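Local coordinates for protein lectin CEL-IV, C-type (Cucumaria echinata, PDB 3ALU) that binds galactose-containing sugars such as raffinose through a calcium ion, as a tetrameric C-type lectin carrying the EPN carbohydrate recognition motif, at residues A29-R34 with T48-A52; I75-P81 with I124-S130; P81-I85 with N141-I146; N116-G122 with A135-S139. All blocks are in the same frame, centred on the assembly; numbering follows the deposited sequence.

In the fold
From the N terminus, contact 1 comes first: after helix 26-33 the chain runs through strands 36-40 and 45-51 and returns to the helix, closing a short loop before the others begin. Contacts 2 and 3 open together, sharing Pro81 as the loop after helix 57-70 enters strand 82-89. Contact 2, joining that loop to the end of strand 120-125 and the turn after it, crosses contacts 3 and 4, whereas contact 4, the hairpin of strands 120-125 and 134-137, lies between the two segments of contact 3. All four reach one mixed sheet. Contact 1 seats the helix on it, contact 3 pairs two of its strands, and contacts 2, 3 and 4 all touch the bound galactose.

Contact 1 of 4, residues A29-R34 with T48-A52; sequences AENACR and TGHLA
Glu30 OE1 accepts two good bonds, one from each segment, and a weak third from Arg34 NH2. His50 ND1 donates across the contact at 2.7 Å, nearly straight, to the syn lone pair of Glu30 OE1. On the anti side, Arg34 NE reaches the same Glu30 OE1 at 2.9 Å in a salt bridge, one helical turn along. The carboxylate and imidazole planes are nearly coplanar, 18° apart, whereas the guanidinium stands almost perpendicular to the imidazole. Glu30 OE2 receives the backbone N of Leu51 at 2.9 Å from well out of the carboxylate plane, and Thr99 is a further partner. With CG anti to the backbone N (chi1 173°) and the chain bent at CG, the carboxylate swings round to the strand. So many donors would be expected to favour its ionised form, and the carboxylate bond fixes the imidazole's rotation. Beside this polar group, Cys33 CB packs 3.4 Å from His50 C. Leu51 CD2 touches two helix residues, lying 3.8 Å from Cys33 SG and 4.0 Å from Ala29 CB. Towards the end of the helix the backbone comes close, Gly49 CA lying 3.3 Å from Cys33 O, and the Thr48 methyl CG2 rests against Arg34 O. Cys33 also forms a disulfide with Cys147 of strand 143-148, whose Tyr145 packs on Ala29, Cys33 and Leu51. A helix seated on the sheet and pinned by a long-range disulfide to one of the last strands is characteristic of the C-type lectin fold.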
# COMPACT_ATOMS: atom_id res chain seq x y z
N ALA A 29 21.64 3.72 -19.57
CA ALA A 29 20.91 3.96 -18.31
C ALA A 29 19.43 3.80 -18.54
O ALA A 29 18.75 3.07 -17.80
CB ALA A 29 21.25 5.36 -17.68
N GLU A 30 18.90 4.43 -19.59
CA GLU A 30 17.49 4.23 -19.93
C GLU A 30 17.17 2.72 -20.13
O GLU A 30 16.19 2.20 -19.60
CB GLU A 30 17.12 5.07 -21.15
CG GLU A 30 15.71 4.81 -21.70
CD GLU A 30 14.54 5.21 -20.79
OE1 GLU A 30 13.44 4.76 -21.12
OE2 GLU A 30 14.70 5.99 -19.80
N ASN A 31 18.02 2.02 -20.87
CA ASN A 31 17.76 0.60 -21.11
C ASN A 31 17.82 -0.22 -19.82
O ASN A 31 17.06 -1.17 -19.65
CB ASN A 31 18.77 0.04 -22.12
CG ASN A 31 18.37 -1.34 -22.64
OD1 ASN A 31 19.03 -2.34 -22.35
ND2 ASN A 31 17.25 -1.39 -23.35
N ALA A 32 18.68 0.19 -18.89
CA ALA A 32 18.79 -0.47 -17.58
C ALA A 32 17.44 -0.33 -16.85
O ALA A 32 16.89 -1.30 -16.29
CB ALA A 32 19.93 0.12 -16.76
N CYS A 33 16.88 0.89 -16.88
CA CYS A 33 15.58 1.10 -16.24
C CYS A 33 14.45 0.31 -16.91
O CYS A 33 13.48 -0.05 -16.25
CB CYS A 33 15.25 2.61 -16.21
SG CYS A 33 16.40 3.65 -15.29
N ARG A 34 14.55 0.09 -18.23
CA ARG A 34 13.54 -0.66 -18.98
C ARG A 34 13.53 -2.14 -18.66
O ARG A 34 12.62 -2.85 -19.13
CB ARG A 34 13.74 -0.45 -20.47
CG ARG A 34 13.36 0.94 -20.95
CD ARG A 34 13.60 1.06 -22.44
NE ARG A 34 13.32 2.44 -22.85
CZ ARG A 34 13.33 2.85 -24.11
NH1 ARG A 34 13.60 1.98 -25.08
NH2 ARG A 34 13.06 4.13 -24.39
N THR A 48 7.28 -0.58 -19.16
CA THR A 48 8.62 -0.72 -18.54
C THR A 48 8.91 0.45 -17.64
O THR A 48 8.26 1.51 -17.74
CB THR A 48 9.66 -0.72 -19.54
OG1 THR A 48 9.67 0.36 -20.35
CG2 THR A 48 9.64 -1.93 -20.26
N GLY A 49 9.89 0.27 -16.79
CA GLY A 49 10.49 1.40 -16.08
C GLY A 49 11.23 2.30 -17.07
O GLY A 49 11.39 1.98 -18.26
N HIS A 50 11.66 3.44 -16.55
CA HIS A 50 12.32 4.50 -17.34
C HIS A 50 13.19 5.28 -16.39
O HIS A 50 13.05 5.21 -15.16
CB HIS A 50 11.29 5.49 -17.95
CG HIS A 50 10.41 4.87 -18.97
ND1 HIS A 50 10.86 4.55 -20.23
CD2 HIS A 50 9.15 4.39 -18.88
CE1 HIS A 50 9.90 3.92 -20.89
NE2 HIS A 50 8.85 3.81 -20.09
N LEU A 51 14.13 6.02 -16.96
CA LEU A 51 14.80 7.01 -16.15
C LEU A 51 13.70 7.93 -15.59
O LEU A 51 12.66 8.13 -16.23
CB LEU A 51 15.78 7.81 -16.98
CG LEU A 51 17.09 7.10 -17.31
CD1 LEU A 51 17.80 7.83 -18.45
CD2 LEU A 51 17.96 7.06 -16.09
N ALA A 52 13.95 8.50 -14.40
CA ALA A 52 12.93 9.24 -13.68
C ALA A 52 12.51 10.50 -14.45
O ALA A 52 13.35 11.18 -14.99
CB ALA A 52 13.47 9.65 -12.32

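Contact 2 of 4, residues I75-P81 with I124-S130. With GLA (alpha-D-galactopyranose), chain E; GLC (alpha-D-glucopyranose), chain B; FRU (beta-D-fructofuranose), chain C.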
# COMPACT_ATOMS: atom_id res chain seq x y z
N ILE A 75 29.48 14.55 -2.74
CA ILE A 75 29.02 15.93 -3.02
C ILE A 75 30.22 16.90 -3.15
O ILE A 75 31.01 17.03 -2.20
CB ILE A 75 28.06 16.47 -1.93
CG1 ILE A 75 26.84 15.54 -1.73
CG2 ILE A 75 27.54 17.89 -2.29
CD1 ILE A 75 26.17 15.06 -3.05
N THR A 76 30.37 17.54 -4.30
CA THR A 76 31.51 18.46 -4.52
C THR A 76 31.06 19.91 -4.44
O THR A 76 29.87 20.21 -4.23
CB THR A 76 32.21 18.20 -5.89
OG1 THR A 76 31.40 18.71 -6.97
CG2 THR A 76 32.50 16.70 -6.10
N GLY A 77 32.02 20.83 -4.63
CA GLY A 77 31.69 22.24 -4.80
C GLY A 77 31.24 22.55 -6.20
O GLY A 77 30.82 23.67 -6.47
N GLY A 78 31.39 21.57 -7.10
CA GLY A 78 31.00 21.74 -8.52
C GLY A 78 29.59 21.21 -8.80
O GLY A 78 28.72 21.30 -7.94
N TRP A 79 29.37 20.71 -10.01
CA TRP A 79 28.13 20.04 -10.38
C TRP A 79 28.04 18.64 -9.81
O TRP A 79 26.92 18.15 -9.55
CB TRP A 79 28.06 19.92 -11.91
CG TRP A 79 28.16 21.24 -12.64
CD1 TRP A 79 29.32 21.89 -13.01
CD2 TRP A 79 27.08 22.06 -13.12
NE1 TRP A 79 29.01 23.06 -13.67
CE2 TRP A 79 27.65 23.19 -13.76
CE3 TRP A 79 25.68 21.95 -13.07
CZ2 TRP A 79 26.88 24.19 -14.35
CZ3 TRP A 79 24.90 22.94 -13.65
CH2 TRP A 79 25.51 24.06 -14.28
N ALA A 80 29.18 17.98 -9.66
CA ALA A 80 29.26 16.56 -9.30
C ALA A 80 28.78 16.33 -7.88
O ALA A 80 29.10 17.12 -6.99
CB ALA A 80 30.71 16.02 -9.45
N PRO A 81 28.06 15.22 -7.65
CA PRO A 81 27.73 14.17 -8.62
C PRO A 81 26.52 14.45 -9.53
O PRO A 81 25.48 14.92 -9.07
CB PRO A 81 27.45 12.96 -7.72
CG PRO A 81 26.89 13.56 -6.46
CD PRO A 81 27.55 14.90 -6.30
N ILE A 124 20.35 15.42 -12.80
CA ILE A 124 20.37 16.13 -11.51
C ILE A 124 21.82 16.37 -11.17
O ILE A 124 22.62 15.43 -11.13
CB ILE A 124 19.67 15.27 -10.40
CG1 ILE A 124 18.15 15.36 -10.60
CG2 ILE A 124 20.10 15.72 -8.97
CD1 ILE A 124 17.33 14.36 -9.73
N ALA A 125 22.19 17.62 -10.94
CA ALA A 125 23.58 17.93 -10.62
C ALA A 125 23.60 18.23 -9.13
O ALA A 125 23.27 19.33 -8.71
CB ALA A 125 24.06 19.11 -11.48
N ALA A 126 23.98 17.25 -8.30
CA ALA A 126 23.79 17.40 -6.85
C ALA A 126 24.92 18.07 -6.11
O ALA A 126 24.84 18.28 -4.87
CB ALA A 126 23.50 16.01 -6.19
N GLY A 127 26.00 18.39 -6.84
CA GLY A 127 27.07 19.19 -6.26
C GLY A 127 26.59 20.55 -5.81
O GLY A 127 25.52 21.02 -6.21
N ASP A 128 27.40 21.22 -4.99
CA ASP A 128 26.97 22.47 -4.38
C ASP A 128 26.80 23.63 -5.35
O ASP A 128 26.11 24.57 -5.02
CB ASP A 128 27.92 22.90 -3.25
CG ASP A 128 27.82 22.01 -2.05
OD1 ASP A 128 28.75 22.05 -1.24
OD2 ASP A 128 26.82 21.29 -1.88
N TYR A 129 27.37 23.53 -6.54
CA TYR A 129 27.21 24.61 -7.54
C TYR A 129 25.75 24.71 -7.97
O TYR A 129 25.23 25.79 -8.23
CB TYR A 129 28.12 24.35 -8.76
CG TYR A 129 28.05 25.47 -9.76
CD1 TYR A 129 28.55 26.73 -9.43
CD2 TYR A 129 27.47 25.28 -11.01
CE1 TYR A 129 28.47 27.79 -10.31
CE2 TYR A 129 27.39 26.35 -11.93
CZ TYR A 129 27.91 27.58 -11.56
OH TYR A 129 27.86 28.65 -12.41
N SER A 130 25.09 23.56 -8.05
CA SER A 130 23.76 23.45 -8.70
C SER A 130 22.65 23.03 -7.75
O SER A 130 21.46 23.25 -8.03
CB SER A 130 23.91 22.43 -9.86
OG SER A 130 24.89 21.42 -9.49
C1 GLA E . 29.99 22.08 -17.87
C2 GLA E . 28.93 22.77 -18.74
C3 GLA E . 27.66 23.11 -17.97
C4 GLA E . 27.11 21.88 -17.25
C5 GLA E . 28.24 21.22 -16.44
C6 GLA E . 27.79 19.92 -15.74
O2 GLA E . 29.46 24.00 -19.27
O3 GLA E . 26.70 23.66 -18.89
O4 GLA E . 26.63 20.98 -18.26
O5 GLA E . 29.36 20.90 -17.28
O6 GLA E . 27.49 18.96 -16.76
C1 GLC B . 31.76 25.51 -13.66
C2 GLC B . 32.71 24.89 -12.65
C3 GLC B . 33.85 24.17 -13.36
C4 GLC B . 33.32 23.15 -14.36
C5 GLC B . 32.29 23.75 -15.33
C6 GLC B . 31.70 22.62 -16.20
O2 GLC B . 33.23 25.93 -11.82
O3 GLC B . 34.67 23.50 -12.38
O4 GLC B . 34.43 22.67 -15.13
O5 GLC B . 31.30 24.53 -14.62
O6 GLC B . 30.51 23.02 -16.91
C1 FRU C . 31.69 28.55 -12.88
C2 FRU C . 31.57 27.86 -14.25
C3 FRU C . 31.98 28.80 -15.39
C4 FRU C . 31.22 28.23 -16.58
C5 FRU C . 29.96 27.61 -15.98
C6 FRU C . 29.70 26.24 -16.59
O1 FRU C . 30.81 29.68 -12.83
O2 FRU C . 32.39 26.67 -14.28
O3 FRU C . 33.40 28.84 -15.61
O4 FRU C . 30.90 29.23 -17.56
O5 FRU C . 30.21 27.48 -14.56
O6 FRU C . 28.73 26.36 -17.63
O HOH W 1 30.05 19.41 -0.01
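Segments 75-81 and 124-130 run past each other in opposite senses, and the CA atoms of Trp79 and Gly127 approach to 4.3 Å. Four successive amides of 124-130 donate to carbonyls of 75-81: Ala126 N to Pro81 O, Gly127 N to Trp79 O, Asp128 N to Thr76 O and Tyr129 N to Gly78 O. The straightest, from Asp128 N to Thr76 O, spans 2.8 Å. Thr76 shapes its own loop by an ST turn, its OG1 accepting from Gly78 N and donating to Ala80 O, just ahead of the cis peptide at Pro81. Trp79 dominates the side chains. Tyr129 turns its edge to one face of the indole, with CE2 of Tyr129 3.3 Å from CZ2 of Trp79 and the planes at 63°, a T-shaped pair. A chi1 of -176°, which turns the Tyr129 ring away from its own backbone N, lays the phenol alongside the indole. At the rim Ala125 CB lies in the indole plane, 3.6 Å from Trp79 CE3. Galactose occupies the opposite face, its C5 3.4 Å from Trp79 CE2. Trp79 NE1 donates to glucose O5 at 2.9 Å, and Tyr129 OH accepts from fructose O1 at 3.2 Å. One aromatic pair thus touches all three sugars of raffinose, an apolar face serving the carbon skeleton of galactose and polar groups at the ring edges serving the glucose and fructose.

Contact 3 of 4, residues P81-I85 with N141-I146; sequences PQVYI and NNFKYI. With GLA (alpha-D-galactopyranose), chain E; EDO (1,2-ethanediol), chain J.
Gln82 lays its CB over one face of the Phe143 ring, a CH-pi contact of 3.8 Å to the centroid, close to the ring normal. Asn141 CB backs the opposite face, holding the phenyl between two side chains. Beyond CB, the extended Gln82 chain carries its amide to the sugar: NE2 of Gln82 donates to galactose O6 at 2.7 Å, while OE1 of Gln82 accepts from a 1,2-ethanediol hydroxyl that probably came with the crystallisation liquor. Phe143 is positioned in turn by Tyr84. Its CD1 sits above the centre of the Tyr84 ring, 3.8 Å from CZ of Tyr84, with the two planes inclined at 48°. Tyr84 OH donates to the backbone O of Asn141 at 2.7 Å, tying the far end of the phenol to the start of the second segment, and Phe26 meets the Tyr84 ring edge-to-face. The parallel strands pair through Tyr84, whose N bonds to Lys144 O at 2.9 Å and whose O receives Ile146 N at 3.2 Å. The axes of the short segments 82-85 and 143-146 are inclined at 45°, and where they splay a water bridges Gln82 O and Lys144 N. Val83 CG1 packs on Ile146 CG1 at 3.7 Å. Gln82 is a first-shell sugar ligand whose aliphatic part the second-shell aromatics probably steady; its NE2 bond favours the amide orientation facing galactose, while in this crystal the diol occupies OE1.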
# COMPACT_ATOMS: atom_id res chain seq x y z
N PRO A 81 28.06 15.22 -7.65
CA PRO A 81 27.73 14.17 -8.62
C PRO A 81 26.52 14.45 -9.53
O PRO A 81 25.48 14.92 -9.07
CB PRO A 81 27.45 12.96 -7.72
CG PRO A 81 26.89 13.56 -6.46
CD PRO A 81 27.55 14.90 -6.30
N GLN A 82 26.64 14.08 -10.81
CA GLN A 82 25.55 14.24 -11.74
C GLN A 82 24.90 12.87 -11.93
O GLN A 82 25.59 11.89 -12.10
CB GLN A 82 26.09 14.75 -13.06
CG GLN A 82 26.74 16.08 -12.86
CD GLN A 82 27.28 16.66 -14.16
OE1 GLN A 82 28.48 16.57 -14.44
NE2 GLN A 82 26.40 17.24 -14.96
N VAL A 83 23.57 12.85 -11.90
CA VAL A 83 22.82 11.62 -11.93
C VAL A 83 21.77 11.76 -13.02
O VAL A 83 20.92 12.69 -12.95
CB VAL A 83 22.13 11.41 -10.56
CG1 VAL A 83 21.23 10.16 -10.55
CG2 VAL A 83 23.20 11.36 -9.39
N TYR A 84 21.77 10.86 -14.01
CA TYR A 84 20.83 10.94 -15.10
C TYR A 84 19.39 10.84 -14.68
O TYR A 84 19.04 10.05 -13.81
CB TYR A 84 21.06 9.85 -16.15
CG TYR A 84 22.13 10.14 -17.15
CD1 TYR A 84 22.14 11.37 -17.87
CD2 TYR A 84 23.07 9.17 -17.46
CE1 TYR A 84 23.13 11.61 -18.83
CE2 TYR A 84 24.05 9.40 -18.43
CZ TYR A 84 24.05 10.62 -19.13
OH TYR A 84 25.04 10.85 -20.08
N ILE A 85 18.57 11.70 -15.30
CA ILE A 85 17.12 11.55 -15.27
C ILE A 85 16.66 11.44 -16.73
O ILE A 85 17.49 11.54 -17.66
CB ILE A 85 16.47 12.75 -14.57
CG1 ILE A 85 16.84 14.04 -15.31
CG2 ILE A 85 16.91 12.81 -13.07
CD1 ILE A 85 16.18 15.32 -14.64
N ASN A 141 28.38 10.75 -21.67
CA ASN A 141 28.80 10.76 -20.27
C ASN A 141 28.27 9.55 -19.52
O ASN A 141 27.11 9.22 -19.66
CB ASN A 141 28.31 12.03 -19.58
CG ASN A 141 29.20 13.21 -19.86
OD1 ASN A 141 28.88 14.07 -20.70
ND2 ASN A 141 30.34 13.25 -19.20
N ASN A 142 29.13 8.93 -18.72
CA ASN A 142 28.79 7.72 -17.93
C ASN A 142 28.50 8.15 -16.49
O ASN A 142 29.41 8.47 -15.74
CB ASN A 142 29.97 6.71 -17.97
CG ASN A 142 29.97 5.81 -19.21
OD1 ASN A 142 29.87 6.27 -20.33
ND2 ASN A 142 30.09 4.49 -18.99
N PHE A 143 27.22 8.19 -16.10
CA PHE A 143 26.81 8.65 -14.78
C PHE A 143 25.95 7.59 -14.04
O PHE A 143 25.37 6.68 -14.65
CB PHE A 143 25.89 9.88 -14.87
CG PHE A 143 26.52 11.16 -15.39
CD1 PHE A 143 25.68 12.09 -16.01
CD2 PHE A 143 27.87 11.46 -15.23
CE1 PHE A 143 26.17 13.33 -16.45
CE2 PHE A 143 28.39 12.69 -15.72
CZ PHE A 143 27.53 13.60 -16.34
N LYS A 144 25.87 7.74 -12.72
CA LYS A 144 24.81 7.12 -11.92
C LYS A 144 23.45 7.64 -12.46
O LYS A 144 23.41 8.63 -13.23
CB LYS A 144 24.97 7.53 -10.49
CG LYS A 144 26.33 7.05 -9.88
CD LYS A 144 26.30 7.21 -8.38
CE LYS A 144 27.59 6.59 -7.74
NZ LYS A 144 28.85 7.31 -8.15
N TYR A 145 22.36 6.98 -12.07
CA TYR A 145 21.08 7.28 -12.70
C TYR A 145 19.97 6.87 -11.76
O TYR A 145 20.14 5.97 -10.94
CB TYR A 145 20.95 6.57 -14.09
CG TYR A 145 21.12 5.04 -14.03
CD1 TYR A 145 22.40 4.49 -14.03
CD2 TYR A 145 20.02 4.19 -13.98
CE1 TYR A 145 22.58 3.09 -13.95
CE2 TYR A 145 20.19 2.79 -13.92
CZ TYR A 145 21.49 2.28 -13.89
OH TYR A 145 21.70 0.90 -13.80
N ILE A 146 18.83 7.54 -11.86
CA ILE A 146 17.63 7.16 -11.12
C ILE A 146 16.58 6.60 -12.05
O ILE A 146 16.19 7.21 -13.04
CB ILE A 146 17.00 8.35 -10.35
CG1 ILE A 146 17.98 8.93 -9.33
CG2 ILE A 146 15.72 7.98 -9.67
CD1 ILE A 146 17.69 10.40 -9.01
C1 GLA E . 29.99 22.08 -17.87
C2 GLA E . 28.93 22.77 -18.74
C3 GLA E . 27.66 23.11 -17.97
C4 GLA E . 27.11 21.88 -17.25
C5 GLA E . 28.24 21.22 -16.44
C6 GLA E . 27.79 19.92 -15.74
O2 GLA E . 29.46 24.00 -19.27
O3 GLA E . 26.70 23.66 -18.89
O4 GLA E . 26.63 20.98 -18.26
O5 GLA E . 29.36 20.90 -17.28
O6 GLA E . 27.49 18.96 -16.76
C1 EDO J . 29.39 13.69 -12.54
O1 EDO J . 29.44 12.80 -11.43
C2 EDO J . 30.18 14.93 -12.23
O2 EDO J . 30.92 15.31 -13.38
O HOH W 2 27.52 10.05 -11.58

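Contact 4 of 4, residues N116-G122 with A135-S139. With CA (calcium ion), chain K; GLA (alpha-D-galactopyranose), chain E; EDO (1,2-ethanediol), chain I.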
# COMPACT_ATOMS: atom_id res chain seq x y z
N ASN A 116 23.84 22.83 -24.08
CA ASN A 116 24.66 21.88 -24.86
C ASN A 116 23.88 21.21 -25.98
O ASN A 116 24.34 20.21 -26.56
CB ASN A 116 25.35 20.85 -23.96
CG ASN A 116 26.44 21.46 -23.11
OD1 ASN A 116 26.34 21.51 -21.88
ND2 ASN A 116 27.49 22.01 -23.76
N GLY A 117 22.70 21.72 -26.28
CA GLY A 117 21.94 21.24 -27.46
C GLY A 117 22.66 21.47 -28.78
O GLY A 117 23.54 22.33 -28.83
N PRO A 118 22.25 20.77 -29.86
CA PRO A 118 21.09 19.87 -29.91
C PRO A 118 21.40 18.52 -29.31
O PRO A 118 22.55 18.15 -29.18
CB PRO A 118 20.88 19.65 -31.42
CG PRO A 118 22.29 19.86 -32.03
CD PRO A 118 22.80 21.02 -31.22
N ASN A 119 20.36 17.79 -28.96
CA ASN A 119 20.55 16.37 -28.57
C ASN A 119 21.42 16.13 -27.38
O ASN A 119 22.32 15.27 -27.37
CB ASN A 119 20.93 15.53 -29.80
CG ASN A 119 19.94 15.74 -30.95
OD1 ASN A 119 18.71 15.61 -30.77
ND2 ASN A 119 20.46 16.13 -32.13
N SER A 120 21.12 16.87 -26.31
CA SER A 120 21.80 16.69 -25.01
C SER A 120 20.83 15.98 -24.05
O SER A 120 19.67 15.79 -24.39
CB SER A 120 22.22 18.02 -24.42
OG SER A 120 21.10 18.94 -24.40
N ARG A 121 21.30 15.70 -22.84
CA ARG A 121 20.53 14.88 -21.89
C ARG A 121 20.58 15.54 -20.52
O ARG A 121 21.60 16.12 -20.13
CB ARG A 121 21.16 13.47 -21.79
CG ARG A 121 21.19 12.73 -23.17
CD ARG A 121 19.80 12.55 -23.69
NE ARG A 121 19.79 11.80 -24.97
CZ ARG A 121 19.38 12.30 -26.14
NH1 ARG A 121 18.96 13.57 -26.26
NH2 ARG A 121 19.38 11.50 -27.22
N GLY A 122 19.49 15.46 -19.78
CA GLY A 122 19.46 16.08 -18.45
C GLY A 122 19.95 15.20 -17.30
O GLY A 122 19.80 13.97 -17.33
N ALA A 135 21.51 19.91 -15.12
CA ALA A 135 22.45 20.32 -16.16
C ALA A 135 22.15 19.48 -17.39
O ALA A 135 21.72 18.33 -17.26
CB ALA A 135 23.89 20.07 -15.72
N ASP A 136 22.36 20.03 -18.59
CA ASP A 136 22.36 19.14 -19.75
C ASP A 136 23.79 18.76 -20.13
O ASP A 136 24.73 19.56 -19.91
CB ASP A 136 21.57 19.67 -20.96
CG ASP A 136 22.28 20.83 -21.69
OD1 ASP A 136 22.94 21.66 -21.06
OD2 ASP A 136 22.11 20.93 -22.93
N VAL A 137 23.92 17.53 -20.60
CA VAL A 137 25.24 16.96 -20.87
C VAL A 137 25.17 16.16 -22.15
O VAL A 137 24.11 15.76 -22.60
CB VAL A 137 25.72 16.01 -19.72
CG1 VAL A 137 25.83 16.73 -18.35
CG2 VAL A 137 24.85 14.73 -19.61
N TYR A 138 26.34 15.89 -22.74
CA TYR A 138 26.36 14.99 -23.90
C TYR A 138 26.13 13.56 -23.43
O TYR A 138 26.56 13.16 -22.33
CB TYR A 138 27.67 15.18 -24.72
CG TYR A 138 27.74 16.58 -25.24
CD1 TYR A 138 28.75 17.44 -24.84
CD2 TYR A 138 26.72 17.06 -26.07
CE1 TYR A 138 28.76 18.78 -25.29
CE2 TYR A 138 26.74 18.37 -26.52
CZ TYR A 138 27.76 19.21 -26.13
OH TYR A 138 27.77 20.53 -26.55
N SER A 139 25.46 12.81 -24.29
CA SER A 139 24.86 11.51 -23.94
C SER A 139 25.88 10.43 -23.69
O SER A 139 25.56 9.37 -23.14
CB SER A 139 23.90 11.07 -25.04
OG SER A 139 24.59 10.75 -26.24
CA CA K . 25.12 21.95 -20.02
C1 GLA E . 29.99 22.08 -17.87
C2 GLA E . 28.93 22.77 -18.74
C3 GLA E . 27.66 23.11 -17.97
C4 GLA E . 27.11 21.88 -17.25
C5 GLA E . 28.24 21.22 -16.44
C6 GLA E . 27.79 19.92 -15.74
O2 GLA E . 29.46 24.00 -19.27
O3 GLA E . 26.70 23.66 -18.89
O4 GLA E . 26.63 20.98 -18.26
O5 GLA E . 29.36 20.90 -17.28
O6 GLA E . 27.49 18.96 -16.76
C1 EDO I . 28.40 18.66 -21.66
O1 EDO I . 28.61 17.26 -21.40
C2 EDO I . 28.71 19.50 -20.45
O2 EDO I . 30.10 19.83 -20.51
O HOH W 3 26.27 21.65 -28.64
O HOH W 4 24.59 14.19 -26.62
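Asp136 divides its carboxylate between the calcium ion and donors of Asn116 and Ser120. Its OD1 binds the calcium ion at 2.4 Å, and its backbone O is a second ligand. Across the contact, Asn116 OD1 meets the same calcium ion at 2.3 Å. Asp136 OD2 turns instead to protein donors, taking Ser120 OG at 2.7 Å on its anti lone pair and Asn116 N at 2.8 Å on its syn one. With CG of Asp136 between its backbone N and carbonyl carbon (chi1 73°), OD1 and the backbone O can grip one metal. Glu113 and Asn115 complete the protein ligands, and galactose adds O3 and O4. Further out, Asn116 ND2 donates to Tyr138 OH at 3.2 Å, the amide and ring planes 63° apart, and a water links the same hydroxyl to Gly117 O. The antiparallel strands pair Arg121 with Val137 by two backbone bonds, each 2.8 Å from N to O. On the face that Val137 shares with Arg121, CG1 of Val137 lies 3.2 Å from galactose O6. Arg121, bent at CG, rests CG on Ser139 CB, while its NH1 returns to Ser120 O and its guanidinium makes a cation-pi contact with Phe26. Ser120 OG and the backbone N of Asn116 thus act as a second shell: they orient the carboxylate and probably help keep it ionised, consistent with a preformed calcium site that galactose completes.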